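Hypothetical protein PH0823 (Pyrococcus horikoshii, PDB 2DUM) is of unknown function but belongs to the universal stress protein A family, some members of which bind ATP in a Rossmann-like alpha/beta domain. Local coordinates at residues Pro11-Gly17 with Ile121-Gly127; Val22-Glu26 with Glu86-Arg92; Ala76-Gln81 with Arg97-Arg101. All coordinates share one frame; numbering follows the deposited sequence.

Contact 1. Residues Pro11-Gly17 with Ile121-Gly127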
ATOM      1  N   PRO A  11      -2.811 -12.516   0.274  1.00 40.76           N
ATOM      2  CA  PRO A  11      -2.871 -13.442  -0.820  1.00 42.77           C
ATOM      3  C   PRO A  11      -1.559 -13.950  -1.378  1.00 46.39           C
ATOM      4  O   PRO A  11      -0.709 -13.157  -1.849  1.00 46.84           O
ATOM      5  CB  PRO A  11      -3.551 -12.629  -1.862  1.00 42.46           C
ATOM      6  CG  PRO A  11      -4.409 -11.642  -0.978  1.00 40.42           C
ATOM      7  CD  PRO A  11      -3.392 -11.224  -0.084  1.00 40.61           C
ATOM      8  N   THR A  12      -1.429 -15.285  -1.342  1.00 49.68           N
ATOM      9  CA  THR A  12      -0.321 -16.000  -1.986  1.00 52.88           C
ATOM     10  C   THR A  12      -0.656 -16.712  -3.263  1.00 54.80           C
ATOM     11  O   THR A  12      -1.584 -17.497  -3.392  1.00 55.30           O
ATOM     12  CB  THR A  12       0.439 -17.033  -1.113  1.00 53.38           C
ATOM     13  OG1 THR A  12       1.357 -17.779  -1.954  1.00 52.78           O
ATOM     14  CG2 THR A  12      -0.527 -18.013  -0.412  1.00 55.07           C
ATOM     15  N   ASP A  13       0.248 -16.473  -4.175  1.00 57.58           N
ATOM     16  CA  ASP A  13       0.096 -16.708  -5.557  1.00 59.69           C
ATOM     17  C   ASP A  13       0.705 -18.031  -5.758  1.00 59.53           C
ATOM     18  O   ASP A  13       0.799 -18.525  -6.843  1.00 59.65           O
ATOM     19  CB  ASP A  13       1.017 -15.664  -6.176  1.00 61.49           C
ATOM     20  CG  ASP A  13       0.838 -15.554  -7.648  1.00 66.04           C
ATOM     21  OD1 ASP A  13       0.029 -16.399  -8.082  1.00 71.71           O
ATOM     22  OD2 ASP A  13       1.470 -14.667  -8.339  1.00 69.12           O
ATOM     23  N   PHE A  14       1.165 -18.598  -4.672  1.00 60.04           N
ATOM     24  CA  PHE A  14       2.150 -19.638  -4.741  1.00 60.58           C
ATOM     25  C   PHE A  14       3.266 -19.318  -5.676  1.00 61.78           C
ATOM     26  O   PHE A  14       4.207 -20.076  -5.690  1.00 62.51           O
ATOM     27  CB  PHE A  14       1.545 -20.994  -5.028  1.00 59.06           C
ATOM     28  CG  PHE A  14       0.853 -21.531  -3.863  1.00 58.21           C
ATOM     29  CD1 PHE A  14       1.519 -21.607  -2.658  1.00 54.57           C
ATOM     30  CD2 PHE A  14      -0.516 -21.873  -3.920  1.00 57.84           C
ATOM     31  CE1 PHE A  14       0.812 -22.068  -1.517  1.00 59.41           C
ATOM     32  CE2 PHE A  14      -1.243 -22.338  -2.769  1.00 56.31           C
ATOM     33  CZ  PHE A  14      -0.600 -22.440  -1.580  1.00 56.85           C
ATOM     34  N   SER A  15       3.208 -18.190  -6.389  1.00 62.69           N
ATOM     35  CA  SER A  15       4.301 -17.772  -7.256  1.00 64.66           C
ATOM     36  C   SER A  15       5.644 -17.538  -6.567  1.00 65.70           C
ATOM     37  O   SER A  15       5.767 -17.549  -5.344  1.00 66.11           O
ATOM     38  CB  SER A  15       3.961 -16.453  -7.943  1.00 65.14           C
ATOM     39  OG  SER A  15       3.968 -15.362  -7.015  1.00 67.55           O
ATOM     40  N   GLU A  16       6.650 -17.300  -7.401  1.00 66.82           N
ATOM     41  CA  GLU A  16       7.909 -16.592  -7.044  1.00 67.57           C
ATOM     42  C   GLU A  16       7.732 -15.358  -6.126  1.00 65.85           C
ATOM     43  O   GLU A  16       8.254 -15.261  -4.987  1.00 64.28           O
ATOM     44  CB  GLU A  16       8.508 -16.023  -8.383  1.00 69.31           C
ATOM     45  CG  GLU A  16       9.213 -16.977  -9.366  1.00 72.30           C
ATOM     46  CD  GLU A  16      10.338 -17.763  -8.667  1.00 80.38           C
ATOM     47  OE1 GLU A  16      10.079 -18.214  -7.482  1.00 80.28           O
ATOM     48  OE2 GLU A  16      11.454 -17.923  -9.301  1.00 83.76           O
ATOM     49  N   GLY A  17       6.986 -14.425  -6.743  1.00 64.74           N
ATOM     50  CA  GLY A  17       6.756 -13.058  -6.320  1.00 63.38           C
ATOM     51  C   GLY A  17       6.222 -13.090  -4.946  1.00 62.43           C
ATOM     52  O   GLY A  17       6.589 -12.229  -4.146  1.00 62.62           O
ATOM     53  N   ILE A 121      -4.944  -4.982   3.534  1.00 33.79           N
ATOM     54  CA  ILE A 121      -4.502  -6.067   2.645  1.00 35.48           C
ATOM     55  C   ILE A 121      -3.078  -5.847   2.181  1.00 36.75           C
ATOM     56  O   ILE A 121      -2.708  -4.700   1.924  1.00 38.03           O
ATOM     57  CB  ILE A 121      -5.516  -6.605   1.547  1.00 33.96           C
ATOM     58  CG1 ILE A 121      -4.810  -6.637   0.243  1.00 36.57           C
ATOM     59  CG2 ILE A 121      -6.742  -5.796   1.325  1.00 33.15           C
ATOM     60  CD1 ILE A 121      -4.949  -7.909  -0.502  1.00 40.80           C
ATOM     61  N   ILE A 122      -2.277  -6.913   2.148  1.00 37.58           N
ATOM     62  CA  ILE A 122      -0.890  -6.817   1.725  1.00 39.54           C
ATOM     63  C   ILE A 122      -0.776  -7.672   0.549  1.00 41.34           C
ATOM     64  O   ILE A 122      -1.246  -8.794   0.608  1.00 42.18           O
ATOM     65  CB  ILE A 122       0.049  -7.480   2.712  1.00 39.76           C
ATOM     66  CG1 ILE A 122       0.219  -6.592   3.942  1.00 42.49           C
ATOM     67  CG2 ILE A 122       1.420  -7.692   2.128  1.00 35.24           C
ATOM     68  CD1 ILE A 122       0.514  -7.389   5.186  1.00 39.94           C
ATOM     69  N   LEU A 123      -0.117  -7.144  -0.486  1.00 43.73           N
ATOM     70  CA  LEU A 123       0.101  -7.765  -1.801  1.00 45.76           C
ATOM     71  C   LEU A 123       1.526  -7.592  -2.318  1.00 48.95           C
ATOM     72  O   LEU A 123       2.135  -6.503  -2.131  1.00 49.59           O
ATOM     73  CB  LEU A 123      -0.639  -7.003  -2.863  1.00 45.15           C
ATOM     74  CG  LEU A 123      -2.061  -7.164  -3.223  1.00 44.03           C
ATOM     75  CD1 LEU A 123      -2.339  -8.441  -2.556  1.00 47.65           C
ATOM     76  CD2 LEU A 123      -2.839  -6.026  -2.632  1.00 39.36           C
ATOM     77  N   PRO A 124       2.030  -8.600  -3.069  1.00 51.17           N
ATOM     78  CA  PRO A 124       3.304  -8.424  -3.757  1.00 53.12           C
ATOM     79  C   PRO A 124       3.038  -7.579  -4.976  1.00 54.91           C
ATOM     80  O   PRO A 124       1.913  -7.685  -5.528  1.00 54.09           O
ATOM     81  CB  PRO A 124       3.670  -9.873  -4.189  1.00 52.98           C
ATOM     82  CG  PRO A 124       2.680 -10.748  -3.554  1.00 50.11           C
ATOM     83  CD  PRO A 124       1.466  -9.929  -3.358  1.00 51.11           C
ATOM     84  N   SER A 125       4.023  -6.761  -5.388  1.00 57.83           N
ATOM     85  CA  SER A 125       3.816  -5.911  -6.569  1.00 60.74           C
ATOM     86  C   SER A 125       3.656  -6.862  -7.731  1.00 63.55           C
ATOM     87  O   SER A 125       2.543  -7.049  -8.228  1.00 65.12           O
ATOM     88  CB  SER A 125       4.881  -4.854  -6.790  1.00 59.51           C
ATOM     89  OG  SER A 125       5.821  -5.243  -7.773  1.00 59.86           O
ATOM     90  N   ARG A 126       4.711  -7.541  -8.132  1.00 66.88           N
ATOM     91  CA  ARG A 126       4.549  -8.454  -9.251  1.00 69.99           C
ATOM     92  C   ARG A 126       4.709  -9.892  -8.783  1.00 71.87           C
ATOM     93  O   ARG A 126       5.531 -10.200  -7.865  1.00 71.98           O
ATOM     94  CB  ARG A 126       5.430  -8.078 -10.469  1.00 71.52           C
ATOM     95  CG  ARG A 126       6.850  -7.406 -10.207  1.00 73.87           C
ATOM     96  CD  ARG A 126       7.951  -8.442 -10.432  1.00 78.72           C
ATOM     97  NE  ARG A 126       9.325  -7.988 -10.169  1.00 81.86           N
ATOM     98  CZ  ARG A 126      10.452  -8.697 -10.447  1.00 87.72           C
ATOM     99  NH1 ARG A 126      11.678  -8.176 -10.167  1.00 87.71           N
ATOM    100  NH2 ARG A 126      10.385  -9.924 -11.020  1.00 87.25           N
ATOM    101  N   GLY A 127       3.838 -10.747  -9.351  1.00 73.43           N
ATOM    102  CA  GLY A 127       3.929 -12.222  -9.220  1.00 74.45           C
ATOM    103  C   GLY A 127       5.064 -12.831 -10.055  1.00 75.03           C
ATOM    104  O   GLY A 127       5.789 -13.692  -9.532  1.00 75.24           O
TER
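P11 and G17 meet I121-G127 in a contact that joins the C-terminal ends of the adjacent parallel strands 7-11 and 120-124, and the turns that follow them, in the Rossmann-like universal stress protein fold. In ATP-binding relatives the nucleotide lies against these two loops; here the glycine-rich motif is matched only in part, with P124 where its first glycine would stand, so nucleotide binding is possible but unproven. P11 closes the strand end of the contact. The CD edge of its ring lies 3.7 Å from I121 CD1 and 3.9 Å from L123 CD1, the ring lying crosswise to the I121 side chain. Shortened to an alanine, this residue would lose CG and CD, which would probably deprive I121 CD1 and L123 CD1 of this neighbour and open a gap at the strand end. Further along, D13 sets CG anti to its nitrogen (chi1 -170°), which brings OD2 within 3.6 Å of G127 CA. The same oxygen takes a weak hydrogen bond from S15 OG, while S15, the N-cap of helix 16-28, also bonds through OG to A18 N. Backbone atoms tie the two sides together where the helix starts: G17 CA makes a CH...O contact with R126 O, and G17 N donates to G127 O at 3.1 Å, with a bent N-H...O angle of 137° and the donor tilted 21° from the carbonyl plane.

Contact 2. Residues Val22-Glu26 with Glu86-Arg92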
ATOM      1  N   VAL A  22       7.190 -12.174   0.851  1.00 55.29           N
ATOM      2  CA  VAL A  22       7.265 -12.678   2.234  1.00 55.71           C
ATOM      3  C   VAL A  22       8.637 -12.440   2.880  1.00 56.19           C
ATOM      4  O   VAL A  22       8.670 -11.876   3.997  1.00 57.47           O
ATOM      5  CB  VAL A  22       6.802 -14.156   2.370  1.00 55.61           C
ATOM      6  CG1 VAL A  22       7.114 -14.701   3.714  1.00 54.60           C
ATOM      7  CG2 VAL A  22       5.307 -14.282   2.155  1.00 56.47           C
ATOM      8  N   GLU A  23       9.754 -12.799   2.224  1.00 55.56           N
ATOM      9  CA  GLU A  23      11.083 -12.324   2.737  1.00 55.61           C
ATOM     10  C   GLU A  23      11.087 -10.812   2.939  1.00 53.64           C
ATOM     11  O   GLU A  23      11.336 -10.301   4.056  1.00 53.07           O
ATOM     12  CB  GLU A  23      12.229 -12.662   1.798  1.00 56.40           C
ATOM     13  CG  GLU A  23      12.573 -14.133   1.825  1.00 64.48           C
ATOM     14  CD  GLU A  23      12.932 -14.720   0.424  1.00 74.36           C
ATOM     15  OE1 GLU A  23      12.416 -14.268  -0.643  1.00 77.56           O
ATOM     16  OE2 GLU A  23      13.726 -15.686   0.383  1.00 78.18           O
ATOM     17  N   VAL A  24      10.770 -10.094   1.860  1.00 51.02           N
ATOM     18  CA  VAL A  24      10.883  -8.666   1.922  1.00 48.23           C
ATOM     19  C   VAL A  24      10.114  -8.183   3.135  1.00 47.67           C
ATOM     20  O   VAL A  24      10.665  -7.390   3.852  1.00 47.30           O
ATOM     21  CB  VAL A  24      10.340  -8.021   0.691  1.00 48.42           C
ATOM     22  CG1 VAL A  24      10.799  -6.641   0.634  1.00 45.48           C
ATOM     23  CG2 VAL A  24      10.793  -8.791  -0.504  1.00 46.67           C
ATOM     24  N   PHE A  25       8.884  -8.674   3.396  1.00 46.02           N
ATOM     25  CA  PHE A  25       8.157  -8.165   4.522  1.00 44.83           C
ATOM     26  C   PHE A  25       8.961  -8.511   5.694  1.00 47.04           C
ATOM     27  O   PHE A  25       9.168  -7.681   6.579  1.00 47.48           O
ATOM     28  CB  PHE A  25       6.843  -8.812   4.684  1.00 43.09           C
ATOM     29  CG  PHE A  25       5.971  -8.134   5.718  1.00 42.08           C
ATOM     30  CD1 PHE A  25       5.443  -6.887   5.503  1.00 39.69           C
ATOM     31  CD2 PHE A  25       5.633  -8.752   6.905  1.00 43.00           C
ATOM     32  CE1 PHE A  25       4.640  -6.256   6.462  1.00 38.15           C
ATOM     33  CE2 PHE A  25       4.778  -8.090   7.874  1.00 40.68           C
ATOM     34  CZ  PHE A  25       4.321  -6.847   7.640  1.00 36.53           C
ATOM     35  N   GLU A  26       9.500  -9.732   5.671  1.00 49.32           N
ATOM     36  CA  GLU A  26      10.260 -10.259   6.809  1.00 51.07           C
ATOM     37  C   GLU A  26      11.443  -9.404   7.162  1.00 50.15           C
ATOM     38  O   GLU A  26      11.617  -9.086   8.332  1.00 49.14           O
ATOM     39  CB  GLU A  26      10.671 -11.711   6.577  1.00 52.70           C
ATOM     40  CG  GLU A  26      12.020 -12.150   7.277  1.00 60.04           C
ATOM     41  CD  GLU A  26      11.839 -12.553   8.779  1.00 70.05           C
ATOM     42  OE1 GLU A  26      12.163 -11.686   9.652  1.00 71.28           O
ATOM     43  OE2 GLU A  26      11.359 -13.712   9.077  1.00 72.30           O
ATOM     44  N   GLU A  86       5.440 -20.476   8.261  1.00 63.74           N
ATOM     45  CA  GLU A  86       6.607 -19.561   8.075  1.00 63.34           C
ATOM     46  C   GLU A  86       6.211 -18.048   7.774  1.00 61.31           C
ATOM     47  O   GLU A  86       6.901 -17.053   8.154  1.00 60.96           O
ATOM     48  CB  GLU A  86       7.676 -20.188   7.138  1.00 64.00           C
ATOM     49  CG  GLU A  86       8.219 -19.316   5.966  1.00 69.34           C
ATOM     50  CD  GLU A  86       7.560 -19.553   4.562  1.00 75.92           C
ATOM     51  OE1 GLU A  86       6.581 -20.339   4.459  1.00 78.60           O
ATOM     52  OE2 GLU A  86       8.021 -18.929   3.549  1.00 78.65           O
ATOM     53  N   VAL A  87       5.068 -17.866   7.146  1.00 58.25           N
ATOM     54  CA  VAL A  87       4.464 -16.550   7.165  1.00 56.09           C
ATOM     55  C   VAL A  87       4.165 -15.945   8.595  1.00 55.59           C
ATOM     56  O   VAL A  87       4.478 -14.780   8.893  1.00 55.96           O
ATOM     57  CB  VAL A  87       3.242 -16.584   6.303  1.00 55.29           C
ATOM     58  CG1 VAL A  87       2.548 -15.237   6.347  1.00 52.35           C
ATOM     59  CG2 VAL A  87       3.672 -17.038   4.951  1.00 52.81           C
ATOM     60  N   LYS A  88       3.549 -16.744   9.450  1.00 53.62           N
ATOM     61  CA  LYS A  88       3.234 -16.329  10.766  1.00 52.57           C
ATOM     62  C   LYS A  88       4.525 -15.800  11.315  1.00 50.34           C
ATOM     63  O   LYS A  88       4.607 -14.733  11.943  1.00 50.03           O
ATOM     64  CB  LYS A  88       2.775 -17.548  11.561  1.00 52.93           C
ATOM     65  CG  LYS A  88       2.383 -17.176  13.007  1.00 54.98           C
ATOM     66  CD  LYS A  88       1.787 -18.327  13.851  1.00 55.03           C
ATOM     67  CE  LYS A  88       1.626 -17.836  15.288  1.00 57.11           C
ATOM     68  NZ  LYS A  88       0.978 -18.873  16.171  1.00 61.53           N
ATOM     69  N   ARG A  89       5.558 -16.548  11.011  1.00 48.40           N
ATOM     70  CA  ARG A  89       6.882 -16.264  11.527  1.00 47.24           C
ATOM     71  C   ARG A  89       7.564 -15.089  10.866  1.00 46.09           C
ATOM     72  O   ARG A  89       8.441 -14.474  11.469  1.00 45.35           O
ATOM     73  CB  ARG A  89       7.780 -17.494  11.362  1.00 48.12           C
ATOM     74  CG  ARG A  89       8.923 -17.580  12.350  1.00 47.67           C
ATOM     75  CD  ARG A  89       9.793 -18.792  12.167  1.00 45.64           C
ATOM     76  NE  ARG A  89      11.050 -18.388  12.764  1.00 50.69           N
ATOM     77  CZ  ARG A  89      12.103 -17.930  12.083  1.00 52.14           C
ATOM     78  NH1 ARG A  89      12.047 -17.902  10.754  1.00 56.78           N
ATOM     79  NH2 ARG A  89      13.214 -17.505  12.724  1.00 50.24           N
ATOM     80  N   ALA A  90       7.194 -14.786   9.622  1.00 45.10           N
ATOM     81  CA  ALA A  90       7.741 -13.553   8.983  1.00 43.95           C
ATOM     82  C   ALA A  90       6.999 -12.254   9.359  1.00 41.24           C
ATOM     83  O   ALA A  90       7.572 -11.247   9.810  1.00 41.66           O
ATOM     84  CB  ALA A  90       7.758 -13.728   7.477  1.00 45.27           C
ATOM     85  N   PHE A  91       5.705 -12.283   9.182  1.00 37.36           N
ATOM     86  CA  PHE A  91       4.928 -11.189   9.701  1.00 34.63           C
ATOM     87  C   PHE A  91       5.112 -10.896  11.137  1.00 32.35           C
ATOM     88  O   PHE A  91       4.633  -9.853  11.569  1.00 30.39           O
ATOM     89  CB  PHE A  91       3.510 -11.453   9.351  1.00 34.76           C
ATOM     90  CG  PHE A  91       3.355 -11.454   7.923  1.00 36.43           C
ATOM     91  CD1 PHE A  91       4.151 -12.316   7.164  1.00 38.11           C
ATOM     92  CD2 PHE A  91       2.585 -10.490   7.289  1.00 34.44           C
ATOM     93  CE1 PHE A  91       4.096 -12.256   5.798  1.00 36.56           C
ATOM     94  CE2 PHE A  91       2.510 -10.433   5.958  1.00 32.43           C
ATOM     95  CZ  PHE A  91       3.259 -11.305   5.202  1.00 37.08           C
ATOM     96  N   ARG A  92       5.804 -11.807  11.843  1.00 29.66           N
ATOM     97  CA  ARG A  92       5.984 -11.685  13.255  1.00 29.60           C
ATOM     98  C   ARG A  92       4.631 -11.546  13.826  1.00 27.49           C
ATOM     99  O   ARG A  92       4.363 -10.739  14.636  1.00 26.98           O
ATOM    100  CB  ARG A  92       6.818 -10.455  13.607  1.00 30.78           C
ATOM    101  CG  ARG A  92       8.031 -10.521  12.837  1.00 35.83           C
ATOM    102  CD  ARG A  92       8.509  -9.229  12.376  1.00 42.48           C
ATOM    103  NE  ARG A  92       9.761  -9.014  13.091  1.00 50.92           N
ATOM    104  CZ  ARG A  92      10.978  -9.393  12.658  1.00 53.11           C
ATOM    105  NH1 ARG A  92      12.053  -9.141  13.419  1.00 55.44           N
ATOM    106  NH2 ARG A  92      11.146  -9.999  11.478  1.00 51.01           N
TER
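V22, F25 and E26 of helix 16-28 pack on A90, F91 and R92 at the end of helix 69-90, a worked example of two crossover helices meeting on one face of a parallel sheet. The short helical segments run 9.7 Å apart at an angle of 30°.

The apolar part centres on A90, whose small side chain lets the backbones approach closely: the CA atoms of E26 and A90 are 4.7 Å apart. A90 CB touches the aliphatic start of E26, CB to CB 3.7 Å, and V22 CG1 at 3.9 Å. The other methyl of V22, CG2, faces V87 CG2 and the edge of the F91 ring.

The aromatic part is an offset stack of F25 and F91, with centroids 4.3 Å apart and planes inclined at 29°. F25 CD2 sits over the centre of the F91 ring, whereas F91 CE2 lies over the F25 face nearer its rim. With CG anti to the backbone N, F25 swings its ring away from its own nitrogen and across to F91. F25 also packs against M4 of the second subunit.

The charged part lies at the margin. E26 OE1 forms a salt bridge with R92 NH2 at 2.7 Å, meeting the guanidinium at its edge; the hydrogen bond within it is weak, and the carboxylate and guanidinium planes stand 76° apart. E26 OE2 lies 4.6 Å from R89 NH1, where opposite charge may help without any directed bond.

Beneath this pair of helices, F91 meets F10 of strand 7-11 edge-to-face and V87 rests on V36 and L38 of strand 35-43.

Contact 3. Residues Ala76-Gln81 with Arg97-Arg101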
ATOM      1  N   ALA A  76      -3.724 -27.191  -2.598  1.00 82.18           N
ATOM      2  CA  ALA A  76      -3.669 -25.927  -1.970  1.00 80.84           C
ATOM      3  C   ALA A  76      -3.242 -26.193  -0.549  1.00 80.70           C
ATOM      4  O   ALA A  76      -2.074 -26.000  -0.245  1.00 81.07           O
ATOM      5  CB  ALA A  76      -4.981 -25.312  -2.016  1.00 80.64           C
ATOM      6  N   SER A  77      -4.147 -26.677   0.305  1.00 80.36           N
ATOM      7  CA  SER A  77      -3.847 -27.007   1.730  1.00 80.20           C
ATOM      8  C   SER A  77      -2.521 -27.691   1.998  1.00 80.85           C
ATOM      9  O   SER A  77      -2.084 -27.745   3.136  1.00 81.00           O
ATOM     10  CB  SER A  77      -4.921 -27.896   2.332  1.00 79.57           C
ATOM     11  OG  SER A  77      -5.749 -27.143   3.186  1.00 78.81           O
ATOM     12  N   ARG A  78      -1.911 -28.235   0.940  1.00 81.89           N
ATOM     13  CA  ARG A  78      -0.589 -28.866   0.977  1.00 81.58           C
ATOM     14  C   ARG A  78       0.386 -27.756   1.343  1.00 80.79           C
ATOM     15  O   ARG A  78       0.764 -27.575   2.514  1.00 80.68           O
ATOM     16  CB  ARG A  78      -0.225 -29.486  -0.423  1.00 82.81           C
ATOM     17  CG  ARG A  78       0.423 -30.958  -0.569  1.00 83.66           C
ATOM     18  CD  ARG A  78       1.337 -31.341   0.567  1.00 94.81           C
ATOM     19  NE  ARG A  78       0.545 -31.653   1.790  1.00106.62           N
ATOM     20  CZ  ARG A  78       0.863 -31.368   3.084  1.00112.47           C
ATOM     21  NH1 ARG A  78       2.005 -30.713   3.413  1.00114.64           N
ATOM     22  NH2 ARG A  78       0.012 -31.733   4.074  1.00114.49           N
ATOM     23  N   LYS A  79       0.748 -26.984   0.322  1.00 80.05           N
ATOM     24  CA  LYS A  79       1.785 -25.957   0.455  1.00 78.69           C
ATOM     25  C   LYS A  79       1.333 -24.803   1.336  1.00 77.38           C
ATOM     26  O   LYS A  79       2.151 -24.021   1.808  1.00 77.45           O
ATOM     27  CB  LYS A  79       2.259 -25.439  -0.925  1.00 78.65           C
ATOM     28  CG  LYS A  79       1.422 -25.782  -2.126  1.00 76.56           C
ATOM     29  CD  LYS A  79       2.178 -25.275  -3.359  1.00 78.39           C
ATOM     30  CE  LYS A  79       1.533 -25.752  -4.657  1.00 81.27           C
ATOM     31  NZ  LYS A  79       1.016 -27.171  -4.500  1.00 83.87           N
ATOM     32  N   LEU A  80       0.024 -24.730   1.554  1.00 75.41           N
ATOM     33  CA  LEU A  80      -0.601 -23.563   2.085  1.00 72.98           C
ATOM     34  C   LEU A  80      -0.531 -23.817   3.484  1.00 71.32           C
ATOM     35  O   LEU A  80       0.008 -23.057   4.217  1.00 70.05           O
ATOM     36  CB  LEU A  80      -2.068 -23.533   1.678  1.00 73.68           C
ATOM     37  CG  LEU A  80      -2.818 -22.205   1.621  1.00 72.80           C
ATOM     38  CD1 LEU A  80      -3.715 -22.076   2.799  1.00 72.15           C
ATOM     39  CD2 LEU A  80      -1.839 -21.050   1.551  1.00 71.28           C
ATOM     40  N   GLN A  81      -1.058 -24.951   3.864  1.00 71.40           N
ATOM     41  CA  GLN A  81      -1.184 -25.164   5.273  1.00 72.15           C
ATOM     42  C   GLN A  81       0.182 -25.515   5.853  1.00 70.52           C
ATOM     43  O   GLN A  81       0.398 -25.525   7.058  1.00 70.88           O
ATOM     44  CB  GLN A  81      -2.350 -26.098   5.664  1.00 72.50           C
ATOM     45  CG  GLN A  81      -2.916 -25.793   7.117  1.00 78.66           C
ATOM     46  CD  GLN A  81      -1.922 -26.189   8.345  1.00 84.03           C
ATOM     47  OE1 GLN A  81      -1.701 -27.413   8.641  1.00 84.85           O
ATOM     48  NE2 GLN A  81      -1.338 -25.143   9.032  1.00 81.84           N
ATOM     49  N   ARG A  97      -3.961 -18.013   9.901  1.00 40.71           N
ATOM     50  CA  ARG A  97      -4.910 -19.011   9.459  1.00 41.38           C
ATOM     51  C   ARG A  97      -4.823 -19.151   7.980  1.00 42.30           C
ATOM     52  O   ARG A  97      -3.987 -18.535   7.344  1.00 42.67           O
ATOM     53  CB  ARG A  97      -6.322 -18.662   9.809  1.00 41.01           C
ATOM     54  CG  ARG A  97      -6.711 -17.281   9.639  1.00 41.95           C
ATOM     55  CD  ARG A  97      -8.008 -17.245  10.388  1.00 44.98           C
ATOM     56  NE  ARG A  97      -9.119 -17.526   9.511  1.00 49.06           N
ATOM     57  CZ  ARG A  97     -10.149 -16.688   9.326  1.00 53.42           C
ATOM     58  NH1 ARG A  97     -11.068 -17.073   8.427  1.00 56.16           N
ATOM     59  NH2 ARG A  97     -10.290 -15.495  10.017  1.00 50.29           N
ATOM     60  N   THR A  98      -5.713 -19.965   7.434  1.00 43.77           N
ATOM     61  CA  THR A  98      -5.742 -20.252   6.017  1.00 43.82           C
ATOM     62  C   THR A  98      -7.181 -20.039   5.525  1.00 44.45           C
ATOM     63  O   THR A  98      -8.126 -20.192   6.296  1.00 43.86           O
ATOM     64  CB  THR A  98      -5.236 -21.661   5.751  1.00 43.83           C
ATOM     65  OG1 THR A  98      -5.982 -22.566   6.577  1.00 45.52           O
ATOM     66  CG2 THR A  98      -3.700 -21.781   6.046  1.00 40.79           C
ATOM     67  N   ILE A  99      -7.309 -19.557   4.290  1.00 45.36           N
ATOM     68  CA  ILE A  99      -8.518 -19.702   3.551  1.00 47.05           C
ATOM     69  C   ILE A  99      -8.141 -20.005   2.105  1.00 49.37           C
ATOM     70  O   ILE A  99      -7.117 -19.532   1.585  1.00 50.61           O
ATOM     71  CB  ILE A  99      -9.305 -18.449   3.527  1.00 46.94           C
ATOM     72  CG1 ILE A  99      -9.550 -17.864   4.912  1.00 46.26           C
ATOM     73  CG2 ILE A  99     -10.621 -18.726   2.958  1.00 46.61           C
ATOM     74  CD1 ILE A  99     -10.325 -16.576   4.795  1.00 41.19           C
ATOM     75  N   ILE A 100      -8.994 -20.800   1.468  1.00 51.58           N
ATOM     76  CA  ILE A 100      -8.851 -21.336   0.112  1.00 53.06           C
ATOM     77  C   ILE A 100     -10.221 -21.050  -0.430  1.00 54.04           C
ATOM     78  O   ILE A 100     -11.234 -21.533   0.162  1.00 53.95           O
ATOM     79  CB  ILE A 100      -8.769 -22.884   0.109  1.00 52.65           C
ATOM     80  CG1 ILE A 100      -7.330 -23.420   0.115  1.00 57.14           C
ATOM     81  CG2 ILE A 100      -9.221 -23.418  -1.172  1.00 51.94           C
ATOM     82  CD1 ILE A 100      -6.359 -23.068   1.383  1.00 62.78           C
ATOM     83  N   ARG A 101     -10.275 -20.276  -1.526  1.00 55.09           N
ATOM     84  CA  ARG A 101     -11.521 -20.060  -2.226  1.00 55.71           C
ATOM     85  C   ARG A 101     -11.264 -20.380  -3.654  1.00 57.56           C
ATOM     86  O   ARG A 101     -10.118 -20.371  -4.062  1.00 57.95           O
ATOM     87  CB  ARG A 101     -11.973 -18.613  -2.065  1.00 55.47           C
ATOM     88  CG  ARG A 101     -11.862 -18.009  -0.638  1.00 53.46           C
ATOM     89  CD  ARG A 101     -12.841 -18.565   0.371  1.00 52.98           C
ATOM     90  NE  ARG A 101     -13.822 -17.561   0.779  1.00 57.41           N
ATOM     91  CZ  ARG A 101     -14.298 -16.538   0.027  1.00 61.27           C
ATOM     92  NH1 ARG A 101     -15.213 -15.704   0.578  1.00 59.44           N
ATOM     93  NH2 ARG A 101     -13.884 -16.317  -1.255  1.00 59.96           N
TER
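L80 and A76 project from helix 69-90 onto T98 and I100 of strand 95-103, the outermost strand within the chain on that side of the sheet. The helix leads back into this strand in a beta-alpha-beta crossover, and the two short segments run roughly antiparallel, at 151° and 9.5 Å between axes. L80 carries its branched end away from its backbone nitrogen (chi1 -156°), reaching between the two strand residues. Its CG lies 3.7 Å from I100 CD1, and the two side chains run antiparallel alongside one another; the still closer approach of their CD1 atoms is doubtful in the model. I100 turns CG1 alongside its own nitrogen, opposite the carbonyl carbon, and meets A76 CB with that atom at 3.7 Å. T98 offers its methyl to L80 CD1, and Q81 CG flanks the same methyl, T98 CG2, at 4.2 Å. I99, pointing the other way, packs on V112 of helix 105-115, so helices lie against both faces of the strand. No hydrogen bond or salt bridge joins the two segments, so what they contribute to seating the helix is apolar packing, without a directed bond.

Overall arrangement
The three contacts lie around one parallel sheet. Contact 1 joins the ends of two central strands, contact 2 pairs two helices on a face, and contact 3 seats the second of these helices on an outer strand. I122 CD1 of contact 1 packs on F91 CE2 of contact 2 at 3.7 Å, their centres about 13 Å apart. T12 and F14 of contact 1 reach contact 3, with F14 CZ 3.6 Å from L80 CD2. Contacts 2 and 3 share helix 69-90 without touching, nearest atoms about 6 Å apart. If ATP binds as in relatives, contact 1 probably borders its pocket.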